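Local coordinates for protein beta-1,3-1,4-glucanase (Caldicellulosiruptor sp. F32, PDB 5H4R) that probably hydrolyses mixed-linkage beta-1,3-1,4-glucans such as lichenan, as a family 5 glycoside hydrolase, and binds cellotetraose in its glycan pocket, at residues D87-K91 with A92-T96; N333-L336 with Q337-E341; W382-P385 with E386-S389. The protein carries 1 engineered substitution. All coordinates share one frame; numbering follows the deposited sequence.

Contact 1 (D87-K91 with A92-T96); sequences DTVKK and AGFNT
Val89 O lies near the plane of the Phe94 ring, at its edge, 3.4 Å from CD2, while Val89 CG1 packs 3.7 Å from Phe94 CB. With CG1 anti to the backbone N (chi1 171°), that methyl is the branch the valine offers to the phenylalanine. Further out along the turn, the Lys90 chain runs beside Asn95 in the same direction, and its CE stands 3.7 Å from Asn95 OD1. The polar ends of both are held elsewhere, Lys90 NZ by Asn132 O and Asn95 ND2 by Asp46 O.

The backbone sets these positions. Ala92 N donates to Thr88 O at 3.1 Å, and Gly93 N reaches Lys90 O at 2.9 Å, coming from above the carbonyl plane. Phe94 N bonds only weakly to Val89 O (3.4 Å). A water donates to both Lys90 O and Phe94 O, bridging the last helical turn and the departing chain. Gly93 has a positive phi of 116°, a backbone conformation that glycine readily adopts. With the 6→1 bond from Phe94 N to Val89 O and the 5→2 bond from Gly93 N to Lys90 O, this makes a Schellman motif, ending helix 83-91 and turning the chain into barrel strand 96-99.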
ATOM      1  N   ASP A  87      -4.191  18.240   5.436  1.00 13.27           N
ATOM      2  CA  ASP A  87      -3.588  19.476   4.926  1.00 13.09           C
ATOM      3  C   ASP A  87      -2.088  19.508   5.186  1.00 12.74           C
ATOM      4  O   ASP A  87      -1.305  19.947   4.335  1.00 13.91           O
ATOM      5  CB  ASP A  87      -4.192  20.700   5.597  1.00 14.30           C
ATOM      6  CG  ASP A  87      -5.653  20.955   5.253  1.00 18.66           C
ATOM      7  OD1 ASP A  87      -6.233  20.345   4.324  1.00 16.43           O
ATOM      8  OD2 ASP A  87      -6.217  21.829   5.950  1.00 18.18           O
ATOM      9  N   THR A  88      -1.684  19.092   6.388  1.00 12.46           N
ATOM     10  CA  THR A  88      -0.276  19.078   6.766  1.00 14.46           C
ATOM     11  C   THR A  88       0.527  18.117   5.893  1.00 11.99           C
ATOM     12  O   THR A  88       1.630  18.448   5.448  1.00 12.66           O
ATOM     13  CB  THR A  88      -0.170  18.712   8.248  1.00 13.64           C
ATOM     14  OG1 THR A  88      -0.789  19.747   9.030  1.00 15.12           O
ATOM     15  CG2 THR A  88       1.283  18.581   8.686  1.00 14.15           C
ATOM     16  N   VAL A  89      -0.036  16.940   5.613  1.00 12.09           N
ATOM     17  CA  VAL A  89       0.610  15.955   4.744  1.00 11.15           C
ATOM     18  C   VAL A  89       0.772  16.513   3.331  1.00 11.40           C
ATOM     19  O   VAL A  89       1.851  16.418   2.731  1.00 11.10           O
ATOM     20  CB  VAL A  89      -0.193  14.647   4.754  1.00 10.17           C
ATOM     21  CG1 VAL A  89       0.314  13.673   3.693  1.00 10.41           C
ATOM     22  CG2 VAL A  89      -0.150  13.985   6.138  1.00 11.73           C
ATOM     23  N   LYS A  90      -0.291  17.133   2.787  1.00 10.70           N
ATOM     24  CA  LYS A  90      -0.167  17.770   1.481  1.00 12.21           C
ATOM     25  C   LYS A  90       0.899  18.866   1.488  1.00 12.29           C
ATOM     26  O   LYS A  90       1.714  18.956   0.562  1.00 12.76           O
ATOM     27  CB  LYS A  90      -1.518  18.348   1.054  1.00 13.03           C
ATOM     28  CG  LYS A  90      -1.483  19.138  -0.261  1.00 12.73           C
ATOM     29  CD  LYS A  90      -1.497  18.209  -1.472  1.00 17.57           C
ATOM     30  CE  LYS A  90      -1.517  18.979  -2.803  1.00 24.27           C
ATOM     31  NZ  LYS A  90      -2.636  19.938  -2.913  1.00 38.41           N
ATOM     32  N   LYS A  91       0.877  19.743   2.496  1.00 12.93           N
ATOM     33  CA  LYS A  91       1.815  20.859   2.533  1.00 14.83           C
ATOM     34  C   LYS A  91       3.265  20.390   2.528  1.00 14.58           C
ATOM     35  O   LYS A  91       4.155  21.111   2.040  1.00 15.73           O
ATOM     36  CB  LYS A  91       1.538  21.723   3.771  1.00 15.31           C
ATOM     37  CG  LYS A  91       2.529  22.825   4.015  1.00 22.94           C
ATOM     38  CD  LYS A  91       1.988  23.802   5.061  1.00 38.46           C
ATOM     39  CE  LYS A  91       3.090  24.669   5.665  1.00 53.49           C
ATOM     40  NZ  LYS A  91       3.883  25.377   4.628  1.00 57.59           N
ATOM     41  N   ALA A  92       3.533  19.213   3.100  1.00 14.49           N
ATOM     42  CA  ALA A  92       4.893  18.699   3.158  1.00 13.97           C
ATOM     43  C   ALA A  92       5.380  18.189   1.812  1.00 12.97           C
ATOM     44  O   ALA A  92       6.591  17.954   1.654  1.00 14.21           O
ATOM     45  CB  ALA A  92       4.979  17.587   4.196  1.00 14.63           C
ATOM     46  N   GLY A  93       4.488  18.059   0.833  1.00 11.94           N
ATOM     47  CA  GLY A  93       4.868  17.650  -0.506  1.00 16.94           C
ATOM     48  C   GLY A  93       4.290  16.334  -0.970  1.00 12.52           C
ATOM     49  O   GLY A  93       4.515  15.964  -2.131  1.00 11.91           O
ATOM     50  N   PHE A  94       3.576  15.588  -0.123  1.00 10.22           N
ATOM     51  CA  PHE A  94       2.934  14.354  -0.560  1.00  9.43           C
ATOM     52  C   PHE A  94       1.757  14.686  -1.469  1.00 12.31           C
ATOM     53  O   PHE A  94       1.006  15.619  -1.201  1.00 12.35           O
ATOM     54  CB  PHE A  94       2.460  13.550   0.646  1.00  9.61           C
ATOM     55  CG  PHE A  94       3.595  13.040   1.517  1.00  8.86           C
ATOM     56  CD1 PHE A  94       4.294  11.881   1.182  1.00  8.56           C
ATOM     57  CD2 PHE A  94       3.975  13.747   2.653  1.00  9.33           C
ATOM     58  CE1 PHE A  94       5.312  11.430   1.985  1.00  8.73           C
ATOM     59  CE2 PHE A  94       5.011  13.301   3.456  1.00 10.12           C
ATOM     60  CZ  PHE A  94       5.690  12.141   3.113  1.00  9.21           C
ATOM     61  N   ASN A  95       1.603  13.935  -2.553  1.00  9.26           N
ATOM     62  CA  ASN A  95       0.453  14.139  -3.420  1.00  9.39           C
ATOM     63  C   ASN A  95      -0.483  12.948  -3.455  1.00  9.11           C
ATOM     64  O   ASN A  95      -1.505  13.001  -4.162  1.00 12.47           O
ATOM     65  CB  ASN A  95       0.888  14.479  -4.844  1.00 10.41           C
ATOM     66  CG  ASN A  95      -0.171  15.275  -5.574  1.00 18.71           C
ATOM     67  OD1 ASN A  95      -0.892  16.072  -4.957  1.00 16.00           O
ATOM     68  ND2 ASN A  95      -0.289  15.068  -6.881  1.00 17.63           N
ATOM     69  N   THR A  96      -0.175  11.894  -2.719  1.00 10.12           N
ATOM     70  CA  THR A  96      -0.995  10.696  -2.627  1.00 11.78           C
ATOM     71  C   THR A  96      -1.162  10.352  -1.160  1.00 10.09           C
ATOM     72  O   THR A  96      -0.204  10.438  -0.392  1.00  8.35           O
ATOM     73  CB  THR A  96      -0.351   9.507  -3.375  1.00  9.92           C
ATOM     74  OG1 THR A  96      -0.287   9.798  -4.771  1.00  9.84           O
ATOM     75  CG2 THR A  96      -1.171   8.254  -3.213  1.00 10.74           C
TER
HETATM   76  O   HOH W   1       1.941  18.453  -2.269  1.00 28.34           O

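Contact 2 (N333-L336 with Q337-E341)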
ATOM      1  N   ASN A 333      16.872   2.898  17.433  1.00 10.57           N
ATOM      2  CA  ASN A 333      17.720   3.585  18.399  1.00 10.19           C
ATOM      3  C   ASN A 333      18.353   4.837  17.807  1.00 10.62           C
ATOM      4  O   ASN A 333      19.526   5.133  18.049  1.00 11.45           O
ATOM      5  CB  ASN A 333      18.788   2.650  18.920  1.00 13.42           C
ATOM      6  CG  ASN A 333      18.200   1.366  19.490  1.00 17.11           C
ATOM      7  OD1 ASN A 333      18.431   0.288  18.951  1.00 24.10           O
ATOM      8  ND2 ASN A 333      17.443   1.479  20.573  1.00 16.02           N
ATOM      9  N   GLY A 334      17.581   5.590  17.036  1.00 11.00           N
ATOM     10  CA  GLY A 334      18.037   6.903  16.608  1.00 10.96           C
ATOM     11  C   GLY A 334      18.897   6.947  15.367  1.00 10.83           C
ATOM     12  O   GLY A 334      19.741   7.854  15.234  1.00 15.01           O
ATOM     13  N   ASN A 335      18.673   6.034  14.426  1.00  9.75           N
ATOM     14  CA  ASN A 335      19.519   5.872  13.244  1.00 10.03           C
ATOM     15  C   ASN A 335      19.062   6.784  12.105  1.00 11.31           C
ATOM     16  O   ASN A 335      18.812   6.354  10.983  1.00  9.90           O
ATOM     17  CB  ASN A 335      19.537   4.397  12.815  1.00  9.94           C
ATOM     18  CG  ASN A 335      18.185   3.867  12.396  1.00 12.83           C
ATOM     19  OD1 ASN A 335      17.130   4.357  12.806  1.00  9.46           O
ATOM     20  ND2 ASN A 335      18.216   2.810  11.575  1.00  9.37           N
ATOM     21  N   LEU A 336      19.021   8.087  12.409  1.00  8.52           N
ATOM     22  CA  LEU A 336      18.395   9.036  11.498  1.00  9.40           C
ATOM     23  C   LEU A 336      19.177   9.152  10.196  1.00  9.32           C
ATOM     24  O   LEU A 336      18.592   9.117   9.113  1.00 10.22           O
ATOM     25  CB  LEU A 336      18.276  10.402  12.162  1.00 10.23           C
ATOM     26  CG  LEU A 336      17.659  11.500  11.301  1.00 11.61           C
ATOM     27  CD1 LEU A 336      16.239  11.122  10.873  1.00 12.24           C
ATOM     28  CD2 LEU A 336      17.666  12.827  12.072  1.00 16.40           C
ATOM     29  N   GLN A 337      20.496   9.336  10.284  1.00 11.46           N
ATOM     30  CA  GLN A 337      21.276   9.530   9.065  1.00 10.08           C
ATOM     31  C   GLN A 337      21.093   8.355   8.113  1.00  9.31           C
ATOM     32  O   GLN A 337      20.943   8.544   6.893  1.00 10.18           O
ATOM     33  CB  GLN A 337      22.752   9.719   9.412  1.00 14.46           C
ATOM     34  CG  GLN A 337      23.615   9.907   8.193  1.00  9.74           C
ATOM     35  CD  GLN A 337      23.286  11.190   7.446  1.00 15.51           C
ATOM     36  OE1 GLN A 337      23.081  12.260   8.057  1.00 17.45           O
ATOM     37  NE2 GLN A 337      23.267  11.107   6.117  1.00 18.86           N
ATOM     38  N   SER A 338      21.106   7.123   8.643  1.00  8.70           N
ATOM     39  CA  SER A 338      20.868   5.959   7.786  1.00  9.39           C
ATOM     40  C   SER A 338      19.484   5.993   7.148  1.00  9.09           C
ATOM     41  O   SER A 338      19.324   5.662   5.968  1.00  9.88           O
ATOM     42  CB  SER A 338      21.016   4.660   8.573  1.00  8.81           C
ATOM     43  OG  SER A 338      22.363   4.395   8.925  1.00 11.29           O
ATOM     44  N   ARG A 339      18.452   6.329   7.928  1.00  7.82           N
ATOM     45  CA  ARG A 339      17.106   6.330   7.376  1.00  6.14           C
ATOM     46  C   ARG A 339      16.918   7.455   6.356  1.00  7.67           C
ATOM     47  O   ARG A 339      16.179   7.282   5.378  1.00  8.54           O
ATOM     48  CB  ARG A 339      16.089   6.414   8.502  1.00  7.04           C
ATOM     49  CG  ARG A 339      16.097   5.207   9.392  1.00  9.63           C
ATOM     50  CD  ARG A 339      14.772   5.008  10.081  1.00 15.86           C
ATOM     51  NE  ARG A 339      14.514   6.090  11.026  1.00 13.53           N
ATOM     52  CZ  ARG A 339      13.313   6.554  11.380  1.00 10.59           C
ATOM     53  NH1 ARG A 339      12.182   6.073  10.868  1.00 11.30           N
ATOM     54  NH2 ARG A 339      13.250   7.521  12.273  1.00  9.22           N
ATOM     55  N   VAL A 340      17.608   8.584   6.542  1.00 10.68           N
ATOM     56  CA  VAL A 340      17.602   9.677   5.561  1.00 10.35           C
ATOM     57  C   VAL A 340      18.234   9.231   4.238  1.00 11.07           C
ATOM     58  O   VAL A 340      17.673   9.436   3.146  1.00  9.03           O
ATOM     59  CB  VAL A 340      18.317  10.904   6.156  1.00  8.78           C
ATOM     60  CG1 VAL A 340      18.662  11.942   5.094  1.00 13.43           C
ATOM     61  CG2 VAL A 340      17.489  11.538   7.268  1.00 10.40           C
ATOM     62  N   GLU A 341      19.406   8.597   4.306  1.00 10.56           N
ATOM     63  CA  GLU A 341      20.043   8.129   3.079  1.00 10.17           C
ATOM     64  C   GLU A 341      19.198   7.066   2.388  1.00  7.98           C
ATOM     65  O   GLU A 341      19.027   7.098   1.159  1.00  9.21           O
ATOM     66  CB  GLU A 341      21.441   7.599   3.376  1.00  9.69           C
ATOM     67  CG  GLU A 341      22.426   8.688   3.767  1.00 12.46           C
ATOM     68  CD  GLU A 341      23.831   8.174   4.101  1.00 17.36           C
ATOM     69  OE1 GLU A 341      24.306   7.191   3.476  1.00 14.56           O
ATOM     70  OE2 GLU A 341      24.469   8.754   5.019  1.00 18.28           O
TER
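The Arg339 side chain crosses that of Asn335, the residue at the N-cap position of helix 336-352, at about a right angle. Arg339 CB sits 3.7 Å from Asn335 O, and CG comes closer to that same oxygen, at 3.3 Å. CG lies anti to its own carbonyl carbon (chi1 -65°), which carries the chain back past the start of the helix. CD then passes 3.7 Å from Asn335 OD1, and NE lies 3.6 Å from OD1, which approaches the guanidinium obliquely. Despite the crossing, the amide and guanidinium planes are only 5° apart. At the tip, NH1 is hydrogen-bonded to Ala329 O, and the group makes a cation-pi contact with Tyr384.

Asn335 gives the helix no side-chain cap: OD1 accepts from Lys332 N and ND2 donates to Ser291 O. Asn335 O accepts Arg339 N in the first i to i+4 bond of the helix, 3.1 Å long and in the carbonyl plane. One residue on, Leu336 O takes Val340 N at 2.8 Å, and Leu336 CD1 meets Val340 CG2.

The chemistry implies a division of labour: backbone carbonyls start the helix, the amide of Asn335 braces its own loop through Lys332 N and reaches a second through Ser291 O, and the probably cationic Arg339 faces pi electrons and a carbonyl oxygen.

Contact 3 (W382-P385 with E386-S389)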
ATOM      1  N   TRP A 382       6.258  17.519  12.280  1.00 12.59           N
ATOM      2  CA  TRP A 382       7.048  16.436  11.709  1.00 11.01           C
ATOM      3  C   TRP A 382       8.184  16.105  12.674  1.00 10.56           C
ATOM      4  O   TRP A 382       9.004  16.974  13.015  1.00 12.25           O
ATOM      5  CB  TRP A 382       7.588  16.810  10.322  1.00 10.84           C
ATOM      6  CG  TRP A 382       6.495  16.987   9.327  1.00  9.88           C
ATOM      7  CD1 TRP A 382       5.906  18.160   8.977  1.00 15.95           C
ATOM      8  CD2 TRP A 382       5.806  15.952   8.601  1.00 10.95           C
ATOM      9  NE1 TRP A 382       4.904  17.937   8.062  1.00 14.31           N
ATOM     10  CE2 TRP A 382       4.830  16.588   7.811  1.00 14.13           C
ATOM     11  CE3 TRP A 382       5.942  14.561   8.524  1.00  9.46           C
ATOM     12  CZ2 TRP A 382       3.978  15.884   6.961  1.00 11.55           C
ATOM     13  CZ3 TRP A 382       5.088  13.859   7.668  1.00 10.03           C
ATOM     14  CH2 TRP A 382       4.113  14.522   6.917  1.00 11.53           C
ATOM     15  N   VAL A 383       8.231  14.851  13.118  1.00 10.52           N
ATOM     16  CA  VAL A 383       9.306  14.413  14.008  1.00  8.99           C
ATOM     17  C   VAL A 383      10.605  14.225  13.233  1.00  9.66           C
ATOM     18  O   VAL A 383      11.698  14.504  13.750  1.00 11.27           O
ATOM     19  CB  VAL A 383       8.879  13.120  14.718  1.00  9.37           C
ATOM     20  CG1 VAL A 383      10.012  12.601  15.589  1.00 13.61           C
ATOM     21  CG2 VAL A 383       7.659  13.385  15.571  1.00  9.94           C
ATOM     22  N   TYR A 384      10.490  13.759  11.988  1.00 11.22           N
ATOM     23  CA  TYR A 384      11.630  13.445  11.133  1.00 10.03           C
ATOM     24  C   TYR A 384      11.494  14.206   9.821  1.00 11.09           C
ATOM     25  O   TYR A 384      11.329  13.614   8.755  1.00 12.57           O
ATOM     26  CB  TYR A 384      11.712  11.941  10.889  1.00 12.05           C
ATOM     27  CG  TYR A 384      11.928  11.176  12.158  1.00 10.04           C
ATOM     28  CD1 TYR A 384      13.117  11.304  12.845  1.00 13.09           C
ATOM     29  CD2 TYR A 384      10.954  10.314  12.668  1.00 10.55           C
ATOM     30  CE1 TYR A 384      13.336  10.631  14.011  1.00 14.53           C
ATOM     31  CE2 TYR A 384      11.155   9.634  13.851  1.00 11.82           C
ATOM     32  CZ  TYR A 384      12.351   9.779  14.515  1.00 14.38           C
ATOM     33  OH  TYR A 384      12.627   9.123  15.696  1.00 18.92           O
ATOM     34  N   PRO A 385      11.524  15.534   9.872  1.00 12.13           N
ATOM     35  CA  PRO A 385      11.439  16.307   8.621  1.00 12.34           C
ATOM     36  C   PRO A 385      12.576  15.990   7.660  1.00 10.85           C
ATOM     37  O   PRO A 385      12.420  16.160   6.440  1.00 11.94           O
ATOM     38  CB  PRO A 385      11.486  17.758   9.106  1.00 12.95           C
ATOM     39  CG  PRO A 385      12.189  17.697  10.427  1.00 14.29           C
ATOM     40  CD  PRO A 385      11.784  16.374  11.044  1.00 11.90           C
ATOM     41  N   GLU A 386      13.714  15.522   8.174  1.00 10.52           N
ATOM     42  CA  GLU A 386      14.840  15.179   7.312  1.00 10.43           C
ATOM     43  C   GLU A 386      14.503  14.020   6.380  1.00 10.01           C
ATOM     44  O   GLU A 386      14.973  13.979   5.236  1.00 12.26           O
ATOM     45  CB  GLU A 386      16.052  14.832   8.154  1.00 12.92           C
ATOM     46  CG  GLU A 386      16.483  15.965   9.112  1.00 13.26           C
ATOM     47  CD  GLU A 386      15.833  15.925  10.501  1.00 13.84           C
ATOM     48  OE1 GLU A 386      14.890  15.135  10.762  1.00 12.09           O
ATOM     49  OE2 GLU A 386      16.307  16.723  11.346  1.00 16.02           O
ATOM     50  N   ILE A 387      13.743  13.038   6.872  1.00  9.10           N
ATOM     51  CA  ILE A 387      13.334  11.917   6.033  1.00 10.69           C
ATOM     52  C   ILE A 387      12.371  12.409   4.969  1.00 11.33           C
ATOM     53  O   ILE A 387      12.462  12.027   3.800  1.00 10.55           O
ATOM     54  CB  ILE A 387      12.717  10.791   6.889  1.00  9.60           C
ATOM     55  CG1 ILE A 387      13.762  10.183   7.837  1.00  9.53           C
ATOM     56  CG2 ILE A 387      12.106   9.713   6.010  1.00 10.91           C
ATOM     57  CD1 ILE A 387      13.247   9.091   8.797  1.00 12.06           C
ATOM     58  N   VAL A 388      11.422  13.265   5.354  1.00 10.79           N
ATOM     59  CA  VAL A 388      10.468  13.803   4.388  1.00 10.15           C
ATOM     60  C   VAL A 388      11.208  14.590   3.315  1.00  9.77           C
ATOM     61  O   VAL A 388      11.006  14.374   2.117  1.00 11.43           O
ATOM     62  CB  VAL A 388       9.403  14.658   5.092  1.00 10.96           C
ATOM     63  CG1 VAL A 388       8.475  15.297   4.076  1.00 12.10           C
ATOM     64  CG2 VAL A 388       8.591  13.795   6.073  1.00 13.27           C
ATOM     65  N   SER A 389      12.119  15.470   3.734  1.00 11.67           N
ATOM     66  CA  SER A 389      12.859  16.286   2.779  1.00 12.47           C
ATOM     67  C   SER A 389      13.715  15.426   1.866  1.00 11.56           C
ATOM     68  O   SER A 389      13.891  15.751   0.679  1.00 13.58           O
ATOM     69  CB  SER A 389      13.738  17.290   3.517  1.00 13.48           C
ATOM     70  OG  SER A 389      12.936  18.250   4.152  1.00 18.24           O
TER
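Trp382 and Val388 make the first of two apolar contacts. Val388 CG2 stands 3.7 Å from Trp382 CE3, reaching the indole obliquely, and the two side chains cross at about a right angle. CG2 lies anti to the carbonyl carbon of Val388, the CG1 branch being anti to N (chi1 176°), and it is CG2 that meets the indole. In the second contact Tyr384 and Ile387 run side by side in the same direction, with Ile387 CD1 3.9 Å from Tyr384 CB. One face of the tyrosine ring also carries Val383 CG1, 3.6 Å above the plane and offset toward the rim.

Backbone hydrogen bonds form a second group. Tyr384 is at the N-cap position of helix 385-395, and Tyr384 O accepts two weak hydrogen bonds, from Ile387 N (3.1 Å) and Val388 N (3.4 Å). The next bond is firmer: Ser389 N reaches Pro385 O at 2.8 Å with an N-H...O angle of 166°.

The third group involves a charged side chain. Glu386 bends at chi2 (90°), bringing OE1 back to 3.4 Å from Pro385 CD, while OE2 forms a salt bridge with Arg22.

Proline in the first turn has no N-H to donate, a natural fit where helical N-H groups lack a preceding acceptor. The negative charge of Glu386 near this N-terminus would probably interact favourably with the helix dipole, besides tying the helix to the N-terminal segment through Arg22.

Overall arrangement
Along the chain the three contacts follow in series, at the ends of helices that surround the eight-stranded parallel barrel of this family 5 enzyme. Contact 1 ends helix 83-91 ahead of strand 96-99, contact 2 opens helix 336-352 after strand 322-327, and contact 3 opens helix 385-395 near the C-terminus. Contacts 1 and 2 do not touch, their centres being about 22 Å apart. Contact 3 touches both, with centres about 12 Å from contact 1 and 11 Å from contact 2. Trp382 packs on Ala92 and Phe94, while Tyr384 and Ile387 meet Arg339. Strand 381-382 and helix 385-395 thus join the end of helix 83-91 to the start of helix 336-352, parts distant in sequence.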